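Local coordinates for protein glutathione S-transferase domain (Xanthobacter autotrophicus, PDB 4HZ2) that binds glutathione and probably transfers it to other substrates, at residues L92-P103 / G175-L183; W35-L43 / L213-P221. All blocks are in the same frame, centred on the assembly; numbering follows the deposited sequence.

Interaction 1: residues L92-P103 / G175-L183; sequences LLHFAEGTPWLP and GPTIADLAL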
ATOM      1  N   LEU B  92      -3.450  11.532  -2.443  1.00 13.00           N
ATOM      2  CA  LEU B  92      -4.895  11.533  -2.630  1.00 12.77           C
ATOM      3  C   LEU B  92      -5.610  11.812  -1.315  1.00 14.04           C
ATOM      4  O   LEU B  92      -6.530  12.616  -1.271  1.00 15.38           O
ATOM      5  CB  LEU B  92      -5.393  10.173  -3.145  1.00 14.07           C
ATOM      6  CG  LEU B  92      -5.151   9.784  -4.628  1.00 16.18           C
ATOM      7  CD1 LEU B  92      -5.507   8.313  -4.942  1.00 16.34           C
ATOM      8  CD2 LEU B  92      -5.830  10.788  -5.601  1.00 17.51           C
ATOM      9  N   LEU B  93      -5.199  11.135  -0.248  1.00 14.41           N
ATOM     10  CA  LEU B  93      -5.802  11.345   1.069  1.00 13.50           C
ATOM     11  C   LEU B  93      -5.586  12.756   1.580  1.00 15.56           C
ATOM     12  O   LEU B  93      -6.435  13.295   2.268  1.00 17.63           O
ATOM     13  CB  LEU B  93      -5.254  10.327   2.083  1.00 14.34           C
ATOM     14  CG  LEU B  93      -5.776   8.892   1.932  1.00 14.47           C
ATOM     15  CD1 LEU B  93      -4.827   7.933   2.657  1.00 15.19           C
ATOM     16  CD2 LEU B  93      -7.186   8.826   2.521  1.00 16.67           C
ATOM     17  N   HIS B  94      -4.456  13.355   1.242  1.00 15.53           N
ATOM     18  CA  HIS B  94      -4.135  14.647   1.846  1.00 16.13           C
ATOM     19  C   HIS B  94      -5.025  15.750   1.270  1.00 18.31           C
ATOM     20  O   HIS B  94      -5.596  16.596   2.013  1.00 18.88           O
ATOM     21  CB  HIS B  94      -2.660  14.991   1.559  1.00 15.81           C
ATOM     22  CG  HIS B  94      -2.250  16.317   2.106  1.00 13.96           C
ATOM     23  ND1 HIS B  94      -1.839  16.476   3.412  1.00 17.63           N
ATOM     24  CD2 HIS B  94      -2.220  17.553   1.539  1.00 19.44           C
ATOM     25  CE1 HIS B  94      -1.540  17.754   3.621  1.00 25.22           C
ATOM     26  NE2 HIS B  94      -1.783  18.432   2.509  1.00 20.20           N
ATOM     27  N   PHE B  95      -5.094  15.784  -0.062  1.00 16.71           N
ATOM     28  CA  PHE B  95      -5.892  16.804  -0.756  1.00 17.78           C
ATOM     29  C   PHE B  95      -7.393  16.550  -0.823  1.00 17.28           C
ATOM     30  O   PHE B  95      -8.163  17.485  -1.005  1.00 19.03           O
ATOM     31  CB  PHE B  95      -5.317  17.082  -2.140  1.00 20.67           C
ATOM     32  CG  PHE B  95      -3.961  17.716  -2.074  1.00 16.93           C
ATOM     33  CD1 PHE B  95      -2.820  16.938  -2.244  1.00 21.03           C
ATOM     34  CD2 PHE B  95      -3.823  19.074  -1.749  1.00 20.79           C
ATOM     35  CE1 PHE B  95      -1.562  17.486  -2.141  1.00 17.50           C
ATOM     36  CE2 PHE B  95      -2.550  19.641  -1.644  1.00 18.63           C
ATOM     37  CZ  PHE B  95      -1.415  18.842  -1.870  1.00 16.21           C
ATOM     38  N   ALA B  96      -7.825  15.291  -0.680  1.00 17.79           N
ATOM     39  CA  ALA B  96      -9.248  15.019  -0.735  1.00 17.34           C
ATOM     40  C   ALA B  96      -9.938  15.268   0.596  1.00 15.78           C
ATOM     41  O   ALA B  96     -11.166  15.368   0.659  1.00 18.85           O
ATOM     42  CB  ALA B  96      -9.480  13.613  -1.208  1.00 16.49           C
ATOM     43  N   GLU B  97      -9.141  15.437   1.654  1.00 18.24           N
ATOM     44  CA  GLU B  97      -9.670  15.637   2.993  1.00 22.00           C
ATOM     45  C   GLU B  97     -10.610  16.840   3.012  1.00 20.36           C
ATOM     46  O   GLU B  97     -10.249  17.926   2.529  1.00 23.23           O
ATOM     47  CB  GLU B  97      -8.499  15.827   3.968  1.00 28.27           C
ATOM     48  CG  GLU B  97      -8.847  15.808   5.437  1.00 33.62           C
ATOM     49  CD  GLU B  97      -9.355  14.454   5.909  1.00 24.41           C
ATOM     50  OE1 GLU B  97     -10.546  14.398   6.265  1.00 42.78           O
ATOM     51  OE2 GLU B  97      -8.565  13.455   5.944  1.00 27.21           O
ATOM     52  N   GLY B  98     -11.818  16.650   3.553  1.00 22.84           N
ATOM     53  CA  GLY B  98     -12.839  17.723   3.646  1.00 26.97           C
ATOM     54  C   GLY B  98     -13.574  18.026   2.341  1.00 24.62           C
ATOM     55  O   GLY B  98     -14.291  19.027   2.237  1.00 30.81           O
ATOM     56  N   THR B  99     -13.378  17.169   1.335  1.00 22.05           N
ATOM     57  CA  THR B  99     -14.106  17.267   0.060  1.00 22.00           C
ATOM     58  C   THR B  99     -14.988  16.016  -0.116  1.00 25.33           C
ATOM     59  O   THR B  99     -14.808  15.025   0.582  1.00 23.67           O
ATOM     60  CB  THR B  99     -13.152  17.363  -1.160  1.00 21.70           C
ATOM     61  OG1 THR B  99     -12.641  16.053  -1.513  1.00 23.71           O
ATOM     62  CG2 THR B  99     -12.004  18.316  -0.871  1.00 24.91           C
ATOM     63  N   PRO B 100     -15.952  16.065  -1.043  1.00 25.88           N
ATOM     64  CA  PRO B 100     -16.772  14.868  -1.259  1.00 30.00           C
ATOM     65  C   PRO B 100     -15.958  13.696  -1.805  1.00 18.94           C
ATOM     66  O   PRO B 100     -16.484  12.566  -1.900  1.00 25.74           O
ATOM     67  CB  PRO B 100     -17.807  15.316  -2.302  1.00 33.47           C
ATOM     68  CG  PRO B 100     -17.792  16.819  -2.278  1.00 32.96           C
ATOM     69  CD  PRO B 100     -16.443  17.251  -1.780  1.00 34.20           C
ATOM     70  N   TRP B 101     -14.690  13.913  -2.163  1.00 19.50           N
ATOM     71  CA  TRP B 101     -13.879  12.770  -2.663  1.00 19.50           C
ATOM     72  C   TRP B 101     -13.390  11.859  -1.521  1.00 16.08           C
ATOM     73  O   TRP B 101     -12.847  10.765  -1.778  1.00 18.40           O
ATOM     74  CB  TRP B 101     -12.667  13.263  -3.478  1.00 18.26           C
ATOM     75  CG  TRP B 101     -13.101  13.777  -4.803  1.00 16.53           C
ATOM     76  CD1 TRP B 101     -13.358  15.091  -5.162  1.00 20.79           C
ATOM     77  CD2 TRP B 101     -13.408  12.982  -5.947  1.00 18.19           C
ATOM     78  NE1 TRP B 101     -13.784  15.139  -6.466  1.00 22.88           N
ATOM     79  CE2 TRP B 101     -13.833  13.859  -6.969  1.00 26.26           C
ATOM     80  CE3 TRP B 101     -13.347  11.608  -6.206  1.00 19.64           C
ATOM     81  CZ2 TRP B 101     -14.190  13.405  -8.235  1.00 26.23           C
ATOM     82  CZ3 TRP B 101     -13.702  11.153  -7.465  1.00 23.37           C
ATOM     83  CH2 TRP B 101     -14.110  12.055  -8.471  1.00 22.16           C
ATOM     84  N   LEU B 102     -13.517  12.320  -0.265  1.00 17.82           N
ATOM     85  CA  LEU B 102     -13.069  11.508   0.869  1.00 15.82           C
ATOM     86  C   LEU B 102     -14.095  11.522   1.998  1.00 19.71           C
ATOM     87  O   LEU B 102     -14.296  12.569   2.635  1.00 18.08           O
ATOM     88  CB  LEU B 102     -11.726  11.992   1.407  1.00 17.66           C
ATOM     89  CG  LEU B 102     -11.084  11.111   2.484  1.00 16.89           C
ATOM     90  CD1 LEU B 102     -10.808   9.665   2.014  1.00 18.45           C
ATOM     91  CD2 LEU B 102      -9.794  11.732   2.987  1.00 21.64           C
ATOM     92  N   PRO B 103     -14.756  10.376   2.249  1.00 18.34           N
ATOM     93  CA  PRO B 103     -15.706  10.342   3.358  1.00 18.41           C
ATOM     94  C   PRO B 103     -15.003  10.618   4.685  1.00 15.14           C
ATOM     95  O   PRO B 103     -13.804  10.357   4.818  1.00 16.86           O
ATOM     96  CB  PRO B 103     -16.241   8.889   3.357  1.00 16.57           C
ATOM     97  CG  PRO B 103     -15.897   8.354   2.024  1.00 18.66           C
ATOM     98  CD  PRO B 103     -14.704   9.108   1.507  1.00 18.25           C
ATOM     99  N   GLY B 175     -21.373   6.940  -4.269  1.00 23.18           N
ATOM    100  CA  GLY B 175     -20.775   7.914  -5.170  1.00 18.85           C
ATOM    101  C   GLY B 175     -19.268   7.725  -5.310  1.00 17.33           C
ATOM    102  O   GLY B 175     -18.668   6.933  -4.582  1.00 19.67           O
ATOM    103  N   PRO B 176     -18.650   8.457  -6.254  1.00 18.51           N
ATOM    104  CA  PRO B 176     -17.199   8.359  -6.494  1.00 17.70           C
ATOM    105  C   PRO B 176     -16.363   8.900  -5.324  1.00 17.56           C
ATOM    106  O   PRO B 176     -16.762   9.884  -4.660  1.00 18.09           O
ATOM    107  CB  PRO B 176     -16.978   9.257  -7.728  1.00 21.90           C
ATOM    108  CG  PRO B 176     -18.162  10.164  -7.773  1.00 22.83           C
ATOM    109  CD  PRO B 176     -19.318   9.450  -7.120  1.00 19.17           C
ATOM    110  N   THR B 177     -15.206   8.281  -5.105  1.00 15.02           N
ATOM    111  CA  THR B 177     -14.291   8.692  -4.041  1.00 16.47           C
ATOM    112  C   THR B 177     -12.876   8.535  -4.561  1.00 14.75           C
ATOM    113  O   THR B 177     -12.670   8.066  -5.700  1.00 16.55           O
ATOM    114  CB  THR B 177     -14.439   7.825  -2.759  1.00 19.15           C
ATOM    115  OG1 THR B 177     -14.130   6.458  -3.085  1.00 17.45           O
ATOM    116  CG2 THR B 177     -15.858   7.934  -2.138  1.00 18.42           C
ATOM    117  N   ILE B 178     -11.875   8.876  -3.737  1.00 15.02           N
ATOM    118  CA  ILE B 178     -10.487   8.625  -4.148  1.00 13.46           C
ATOM    119  C   ILE B 178     -10.185   7.132  -4.330  1.00 12.98           C
ATOM    120  O   ILE B 178      -9.177   6.784  -4.955  1.00 15.88           O
ATOM    121  CB  ILE B 178      -9.456   9.237  -3.178  1.00 14.63           C
ATOM    122  CG1 ILE B 178      -9.625   8.703  -1.758  1.00 14.53           C
ATOM    123  CG2 ILE B 178      -9.545  10.760  -3.221  1.00 16.59           C
ATOM    124  CD1 ILE B 178      -8.453   9.057  -0.839  1.00 14.43           C
ATOM    125  N   ALA B 179     -11.020   6.245  -3.785  1.00 13.57           N
ATOM    126  CA  ALA B 179     -10.805   4.826  -4.102  1.00 14.19           C
ATOM    127  C   ALA B 179     -10.973   4.600  -5.611  1.00 15.78           C
ATOM    128  O   ALA B 179     -10.142   3.922  -6.236  1.00 15.97           O
ATOM    129  CB  ALA B 179     -11.757   3.959  -3.312  1.00 15.86           C
ATOM    130  N   ASP B 180     -12.026   5.178  -6.213  1.00 15.23           N
ATOM    131  CA  ASP B 180     -12.189   5.046  -7.664  1.00 14.30           C
ATOM    132  C   ASP B 180     -11.004   5.667  -8.399  1.00 12.69           C
ATOM    133  O   ASP B 180     -10.497   5.106  -9.365  1.00 15.73           O
ATOM    134  CB  ASP B 180     -13.510   5.631  -8.167  1.00 15.46           C
ATOM    135  CG  ASP B 180     -14.698   5.081  -7.419  1.00 14.12           C
ATOM    136  OD1 ASP B 180     -15.162   3.936  -7.713  1.00 16.94           O
ATOM    137  OD2 ASP B 180     -15.148   5.741  -6.466  1.00 17.59           O
ATOM    138  N   LEU B 181     -10.572   6.861  -7.975  1.00 15.83           N
ATOM    139  CA  LEU B 181      -9.428   7.503  -8.631  1.00 16.02           C
ATOM    140  C   LEU B 181      -8.167   6.618  -8.564  1.00 15.37           C
ATOM    141  O   LEU B 181      -7.487   6.440  -9.579  1.00 14.80           O
ATOM    142  CB  LEU B 181      -9.128   8.884  -8.015  1.00 16.08           C
ATOM    143  CG  LEU B 181     -10.214   9.964  -8.097  1.00 16.15           C
ATOM    144  CD1 LEU B 181      -9.733  11.313  -7.534  1.00 17.98           C
ATOM    145  CD2 LEU B 181     -10.684  10.126  -9.546  1.00 19.53           C
ATOM    146  N   ALA B 182      -7.879   6.064  -7.377  1.00 13.93           N
ATOM    147  CA  ALA B 182      -6.667   5.288  -7.190  1.00 13.81           C
ATOM    148  C   ALA B 182      -6.620   4.077  -8.126  1.00 12.06           C
ATOM    149  O   ALA B 182      -5.565   3.766  -8.671  1.00 15.80           O
ATOM    150  CB  ALA B 182      -6.473   4.839  -5.742  1.00 15.14           C
ATOM    151  N   LEU B 183      -7.756   3.394  -8.301  1.00 13.80           N
ATOM    152  CA  LEU B 183      -7.785   2.194  -9.158  0.50 14.59           C
ATOM    153  C   LEU B 183      -8.004   2.545 -10.633  1.00 14.75           C
ATOM    154  O   LEU B 183      -7.647   1.755 -11.527  1.00 16.12           O
ATOM    155  CB  LEU B 183      -8.798   1.162  -8.641  0.50 16.07           C
ATOM    156  CG  LEU B 183      -8.219   0.404  -7.420  0.50 13.50           C
ATOM    157  CD1 LEU B 183      -9.284  -0.050  -6.436  0.50 18.51           C
ATOM    158  CD2 LEU B 183      -7.306  -0.750  -7.825  0.50  8.43           C
TER
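Ile178 fills a pocket walled by Leu92, Leu93, Ala96 and Leu102, and its two branches divide the work. CG1 stands between the backbone N and the carbonyl carbon (chi1 58°), a cramped setting that carries Ile178 CD1 to Leu93 CD2 (3.6 Å) and Leu102 CD1 (3.7 Å), with Leu92 CB a little farther off. The other branch, Ile178 CG2, presses on Ala96 CB at 3.5 Å, tighter than usual for two carbons. Next to Leu102, the Trp101 indole reaches across the first turn of helix 178-187. Leu181 CD1 sits over one face of the Trp101 six-membered ring, 4.2 Å from the centroid in a CH-pi contact, while CB of Pro176 approaches the far end of the ring obliquely and the Thr177 carbonyl carbon lies at its edge. The same tryptophan bonds through its backbone: Ile178 N donates to Trp101 O at 2.9 Å, in the carbonyl plane, and so satisfies an amide of the first helical turn. Deeper in, Leu92 CD1 rests on Ala182 CB (3.7 Å). Thr99 OG1 receives Trp101 N in an ST turn and donates to Ala96 O, bracing the loop that presents the indole; Thr177 and Asp180 form a capping box, in which Asp180 OD2 takes Thr177 N through its anti lone pair and Thr177 OG1 takes Ala179 N. Asp180 OD1 is also bonded to Trp206. The arrangement belongs to the interdomain interface of the glutathione S-transferase fold, where the last helix of the thioredoxin-like domain and the loop after it pack on the N-capped start of helix 178-187.

Interaction 2: residues W35-L43 / L213-P221; sequences WKAAQILSL and LPGINLIPP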
ATOM      1  N   TRP B  35      -0.364  10.699 -12.285  1.00 17.91           N
ATOM      2  CA  TRP B  35      -1.703  11.123 -12.657  1.00 16.24           C
ATOM      3  C   TRP B  35      -2.603  11.305 -11.405  1.00 14.18           C
ATOM      4  O   TRP B  35      -3.416  12.246 -11.357  1.00 15.01           O
ATOM      5  CB  TRP B  35      -2.331  10.142 -13.678  1.00 15.42           C
ATOM      6  CG  TRP B  35      -3.764  10.397 -13.985  1.00 16.12           C
ATOM      7  CD1 TRP B  35      -4.279  11.130 -15.037  1.00 19.82           C
ATOM      8  CD2 TRP B  35      -4.896   9.906 -13.248  1.00 15.89           C
ATOM      9  NE1 TRP B  35      -5.659  11.136 -14.977  1.00 22.02           N
ATOM     10  CE2 TRP B  35      -6.060  10.383 -13.897  1.00 17.72           C
ATOM     11  CE3 TRP B  35      -5.038   9.123 -12.088  1.00 17.55           C
ATOM     12  CZ2 TRP B  35      -7.346  10.093 -13.431  1.00 18.27           C
ATOM     13  CZ3 TRP B  35      -6.322   8.835 -11.626  1.00 21.99           C
ATOM     14  CH2 TRP B  35      -7.458   9.317 -12.302  1.00 17.80           C
ATOM     15  N   LYS B  36      -2.494  10.398 -10.417  1.00 17.25           N
ATOM     16  CA  LYS B  36      -3.331  10.504  -9.204  1.00 15.76           C
ATOM     17  C   LYS B  36      -3.142  11.880  -8.573  1.00 16.04           C
ATOM     18  O   LYS B  36      -4.114  12.528  -8.163  1.00 15.98           O
ATOM     19  CB  LYS B  36      -2.973   9.460  -8.139  1.00 16.23           C
ATOM     20  CG  LYS B  36      -3.259   8.008  -8.564  1.00 14.64           C
ATOM     21  CD  LYS B  36      -2.576   7.039  -7.612  1.00 15.17           C
ATOM     22  CE  LYS B  36      -2.683   5.579  -8.005  1.00 15.73           C
ATOM     23  NZ  LYS B  36      -1.923   4.728  -7.038  1.00 15.02           N
ATOM     24  N   ALA B  37      -1.876  12.284  -8.467  1.00 18.65           N
ATOM     25  CA  ALA B  37      -1.552  13.540  -7.797  1.00 18.32           C
ATOM     26  C   ALA B  37      -2.101  14.719  -8.607  1.00 17.14           C
ATOM     27  O   ALA B  37      -2.776  15.599  -8.048  1.00 19.36           O
ATOM     28  CB  ALA B  37      -0.041  13.710  -7.566  1.00 17.77           C
ATOM     29  N   ALA B  38      -1.810  14.762  -9.909  1.00 16.65           N
ATOM     30  CA  ALA B  38      -2.313  15.861 -10.736  1.00 15.96           C
ATOM     31  C   ALA B  38      -3.847  15.901 -10.714  1.00 17.60           C
ATOM     32  O   ALA B  38      -4.465  16.989 -10.629  1.00 21.96           O
ATOM     33  CB  ALA B  38      -1.791  15.770 -12.165  1.00 18.40           C
ATOM     34  N   GLN B  39      -4.468  14.728 -10.816  1.00 16.50           N
ATOM     35  CA  GLN B  39      -5.908  14.683 -10.901  1.00 17.09           C
ATOM     36  C   GLN B  39      -6.587  15.180  -9.630  1.00 17.81           C
ATOM     37  O   GLN B  39      -7.571  15.935  -9.707  1.00 20.83           O
ATOM     38  CB  GLN B  39      -6.359  13.240 -11.196  1.00 17.74           C
ATOM     39  CG  GLN B  39      -7.857  13.073 -11.400  1.00 21.60           C
ATOM     40  CD  GLN B  39      -8.349  13.788 -12.660  1.00 20.73           C
ATOM     41  OE1 GLN B  39      -8.321  13.237 -13.791  1.00 24.81           O
ATOM     42  NE2 GLN B  39      -8.803  15.013 -12.480  1.00 20.32           N
ATOM     43  N   ILE B  40      -6.101  14.771  -8.448  1.00 15.92           N
ATOM     44  CA  ILE B  40      -6.751  15.263  -7.225  1.00 17.63           C
ATOM     45  C   ILE B  40      -6.465  16.757  -6.998  1.00 20.80           C
ATOM     46  O   ILE B  40      -7.320  17.477  -6.489  1.00 22.61           O
ATOM     47  CB  ILE B  40      -6.360  14.439  -5.974  1.00 20.76           C
ATOM     48  CG1 ILE B  40      -7.325  14.704  -4.830  1.00 15.15           C
ATOM     49  CG2 ILE B  40      -4.902  14.664  -5.591  1.00 16.31           C
ATOM     50  CD1 ILE B  40      -8.751  14.275  -5.130  1.00 20.68           C
ATOM     51  N   LEU B  41      -5.278  17.227  -7.368  1.00 18.66           N
ATOM     52  CA  LEU B  41      -5.005  18.681  -7.279  1.00 18.92           C
ATOM     53  C   LEU B  41      -5.950  19.499  -8.165  1.00 19.44           C
ATOM     54  O   LEU B  41      -6.499  20.539  -7.756  1.00 22.77           O
ATOM     55  CB  LEU B  41      -3.544  18.993  -7.612  1.00 20.80           C
ATOM     56  CG  LEU B  41      -2.556  18.503  -6.564  1.00 21.30           C
ATOM     57  CD1 LEU B  41      -1.127  18.845  -6.951  1.00 29.62           C
ATOM     58  CD2 LEU B  41      -2.886  19.120  -5.215  1.00 27.43           C
ATOM     59  N   SER B  42      -6.168  19.022  -9.381  1.00 19.23           N
ATOM     60  CA  SER B  42      -7.054  19.737 -10.284  0.50 18.65           C
ATOM     61  C   SER B  42      -8.505  19.669  -9.784  1.00 21.21           C
ATOM     62  O   SER B  42      -9.212  20.685  -9.823  1.00 24.51           O
ATOM     63  CB  SER B  42      -6.906  19.249 -11.740  0.50 28.00           C
ATOM     64  OG  SER B  42      -7.470  17.965 -11.948  0.50 27.61           O
ATOM     65  N   LEU B  43      -8.938  18.501  -9.292  1.00 19.86           N
ATOM     66  CA  LEU B  43     -10.311  18.330  -8.781  1.00 22.95           C
ATOM     67  C   LEU B  43     -10.589  19.229  -7.572  1.00 21.54           C
ATOM     68  O   LEU B  43     -11.726  19.661  -7.338  1.00 27.86           O
ATOM     69  CB  LEU B  43     -10.587  16.861  -8.404  1.00 20.77           C
ATOM     70  CG  LEU B  43     -10.751  15.940  -9.611  1.00 20.93           C
ATOM     71  CD1 LEU B  43     -10.686  14.481  -9.174  1.00 20.86           C
ATOM     72  CD2 LEU B  43     -12.079  16.251 -10.307  1.00 21.23           C
ATOM     73  N   LEU B 213     -17.057  11.540 -15.424  1.00 21.30           N
ATOM     74  CA  LEU B 213     -17.213  12.517 -14.329  1.00 21.04           C
ATOM     75  C   LEU B 213     -16.605  13.868 -14.705  1.00 22.10           C
ATOM     76  O   LEU B 213     -15.551  13.913 -15.339  1.00 23.19           O
ATOM     77  CB  LEU B 213     -16.568  12.001 -13.037  1.00 19.81           C
ATOM     78  CG  LEU B 213     -17.273  10.807 -12.381  1.00 19.04           C
ATOM     79  CD1 LEU B 213     -16.400  10.273 -11.253  1.00 19.90           C
ATOM     80  CD2 LEU B 213     -18.625  11.243 -11.836  1.00 22.71           C
ATOM     81  N   PRO B 214     -17.250  14.978 -14.287  1.00 24.73           N
ATOM     82  CA  PRO B 214     -16.667  16.286 -14.551  1.00 24.41           C
ATOM     83  C   PRO B 214     -15.251  16.420 -13.981  1.00 20.81           C
ATOM     84  O   PRO B 214     -14.983  16.007 -12.849  1.00 24.92           O
ATOM     85  CB  PRO B 214     -17.627  17.261 -13.834  1.00 27.42           C
ATOM     86  CG  PRO B 214     -18.911  16.522 -13.706  1.00 34.90           C
ATOM     87  CD  PRO B 214     -18.536  15.069 -13.581  1.00 26.95           C
ATOM     88  N   GLY B 215     -14.333  16.952 -14.781  1.00 20.95           N
ATOM     89  CA  GLY B 215     -12.974  17.194 -14.295  1.00 23.45           C
ATOM     90  C   GLY B 215     -11.981  16.053 -14.441  1.00 19.20           C
ATOM     91  O   GLY B 215     -10.789  16.257 -14.196  1.00 20.98           O
ATOM     92  N   ILE B 216     -12.443  14.863 -14.848  1.00 21.01           N
ATOM     93  CA  ILE B 216     -11.551  13.721 -15.015  1.00 20.89           C
ATOM     94  C   ILE B 216     -10.935  13.727 -16.414  1.00 20.12           C
ATOM     95  O   ILE B 216     -11.646  13.874 -17.423  1.00 22.38           O
ATOM     96  CB  ILE B 216     -12.294  12.366 -14.777  1.00 18.16           C
ATOM     97  CG1 ILE B 216     -12.875  12.321 -13.363  1.00 19.71           C
ATOM     98  CG2 ILE B 216     -11.377  11.184 -15.025  1.00 19.63           C
ATOM     99  CD1 ILE B 216     -11.852  12.325 -12.255  1.00 23.59           C
ATOM    100  N   ASN B 217      -9.610  13.574 -16.453  1.00 19.97           N
ATOM    101  CA  ASN B 217      -8.843  13.514 -17.686  1.00 22.82           C
ATOM    102  C   ASN B 217      -8.121  12.177 -17.808  1.00 20.58           C
ATOM    103  O   ASN B 217      -7.662  11.623 -16.815  1.00 23.86           O
ATOM    104  CB  ASN B 217      -7.798  14.631 -17.679  1.00 25.78           C
ATOM    105  CG  ASN B 217      -8.368  15.929 -17.145  1.00 36.06           C
ATOM    106  OD1 ASN B 217      -9.236  16.530 -17.803  1.00 32.72           O
ATOM    107  ND2 ASN B 217      -7.905  16.374 -15.945  1.00 33.65           N
ATOM    108  N   LEU B 218      -8.012  11.681 -19.033  1.00 19.48           N
ATOM    109  CA  LEU B 218      -7.332  10.425 -19.304  1.00 19.75           C
ATOM    110  C   LEU B 218      -5.851  10.620 -19.573  1.00 22.13           C
ATOM    111  O   LEU B 218      -5.424  11.699 -20.023  1.00 20.80           O
ATOM    112  CB  LEU B 218      -7.969   9.742 -20.513  1.00 19.68           C
ATOM    113  CG  LEU B 218      -9.500   9.660 -20.531  1.00 21.56           C
ATOM    114  CD1 LEU B 218     -10.018   8.977 -21.797  1.00 28.01           C
ATOM    115  CD2 LEU B 218      -9.985   8.902 -19.288  1.00 29.52           C
ATOM    116  N   ILE B 219      -5.062   9.586 -19.284  1.00 17.34           N
ATOM    117  CA  ILE B 219      -3.681   9.550 -19.759  1.00 20.12           C
ATOM    118  C   ILE B 219      -3.715   9.173 -21.246  1.00 16.20           C
ATOM    119  O   ILE B 219      -4.261   8.115 -21.629  1.00 18.85           O
ATOM    120  CB  ILE B 219      -2.815   8.529 -18.959  1.00 19.62           C
ATOM    121  CG1 ILE B 219      -2.874   8.835 -17.457  1.00 18.91           C
ATOM    122  CG2 ILE B 219      -1.368   8.528 -19.478  1.00 19.86           C
ATOM    123  CD1 ILE B 219      -2.187   7.773 -16.592  1.00 18.99           C
ATOM    124  N   PRO B 220      -3.133  10.028 -22.107  1.00 16.43           N
ATOM    125  CA  PRO B 220      -3.100   9.639 -23.534  1.00 17.78           C
ATOM    126  C   PRO B 220      -2.271   8.353 -23.731  1.00 20.30           C
ATOM    127  O   PRO B 220      -1.451   8.001 -22.863  1.00 18.69           O
ATOM    128  CB  PRO B 220      -2.438  10.846 -24.216  1.00 19.12           C
ATOM    129  CG  PRO B 220      -2.578  11.998 -23.223  1.00 22.62           C
ATOM    130  CD  PRO B 220      -2.480  11.330 -21.870  1.00 18.12           C
ATOM    131  N   PRO B 221      -2.459   7.666 -24.874  1.00 19.39           N
ATOM    132  CA  PRO B 221      -1.679   6.449 -25.116  1.00 21.35           C
ATOM    133  C   PRO B 221      -0.173   6.714 -25.036  1.00 16.99           C
ATOM    134  O   PRO B 221       0.318   7.718 -25.575  1.00 19.97           O
ATOM    135  CB  PRO B 221      -2.092   6.049 -26.548  1.00 22.05           C
ATOM    136  CG  PRO B 221      -3.441   6.663 -26.734  1.00 24.83           C
ATOM    137  CD  PRO B 221      -3.372   7.969 -25.992  1.00 22.68           C
TER
HETATM  138  O   HOH W   1      -5.523  14.434 -14.861  1.00 66.75           O
HETATM  139  O   HOH W   2     -10.209  18.337 -12.622  1.00 30.99           O
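Gln39 grips the chain at 213-221 with both ends of its amide, one of the ties by which the first helix of the thioredoxin-like domain in this glutathione S-transferase fold holds the loop after helix 201-211. Gln39 OE1 accepts Asn217 N on a lone pair, in the carbonyl plane, at 3.0 Å and nearly straight (174°); Gln39 NE2 donates to Gly215 O at 2.9 Å, approaching tilted from that carbonyl's plane. One turn earlier Trp35 NE1 donates to Asn217 O (2.8 Å), close to the indole plane, so the backbone N and O of Asn217 are both held by side chains of one helix. Replacing Gln39 with a leucine would probably leave Asn217 N and Gly215 O without these partners, the loop there held chiefly by Trp35.

Apolar contacts flank the polar row: Ile219 CG1 meets Trp35 CD1 at 3.6 Å, and Ile216 CD1 meets Leu43 CD1 at 3.9 Å; the same isoleucine methyl packs on the glutamine amide. With Trp35 CG anti to its backbone N (chi1 173°), Gln39 CB lies over the ring; the glutamine's bend at chi2 sets its amide beside the loop. Farther out, Leu181 of helix 178-187 backs Leu43 and Ile216. In the type II turn from Leu213 to Ile216, Gly215 has positive phi, and a CB there would clash with Leu43 CD2. A water donates to Gly215 O at 2.7 Å and also bonds Ser42 OG.

How the interactions relate
With centres about 12 Å apart, the two contacts join the same pair of domains. Interaction 2 brackets interaction 1 along the chain: helix 32-43 comes first, then 92-103, 175-183 and finally 213-221, so each pairs an N-terminal element with a C-terminal one. Helices 32-43 and 88-96 pack together through Ile40 with Leu92 and Leu41 with Phe95, while helix 178-187 serves both contacts, Ala182 O packing on Lys36 CE at 3.5 Å. Leu181 O also approaches Trp35 CZ3 at 3.4 Å. Together they make one continuous interdomain seam close to the glutathione site: the side chains of Leu92 and Trp35 lie about 8 and about 9 Å from a bound glutathione.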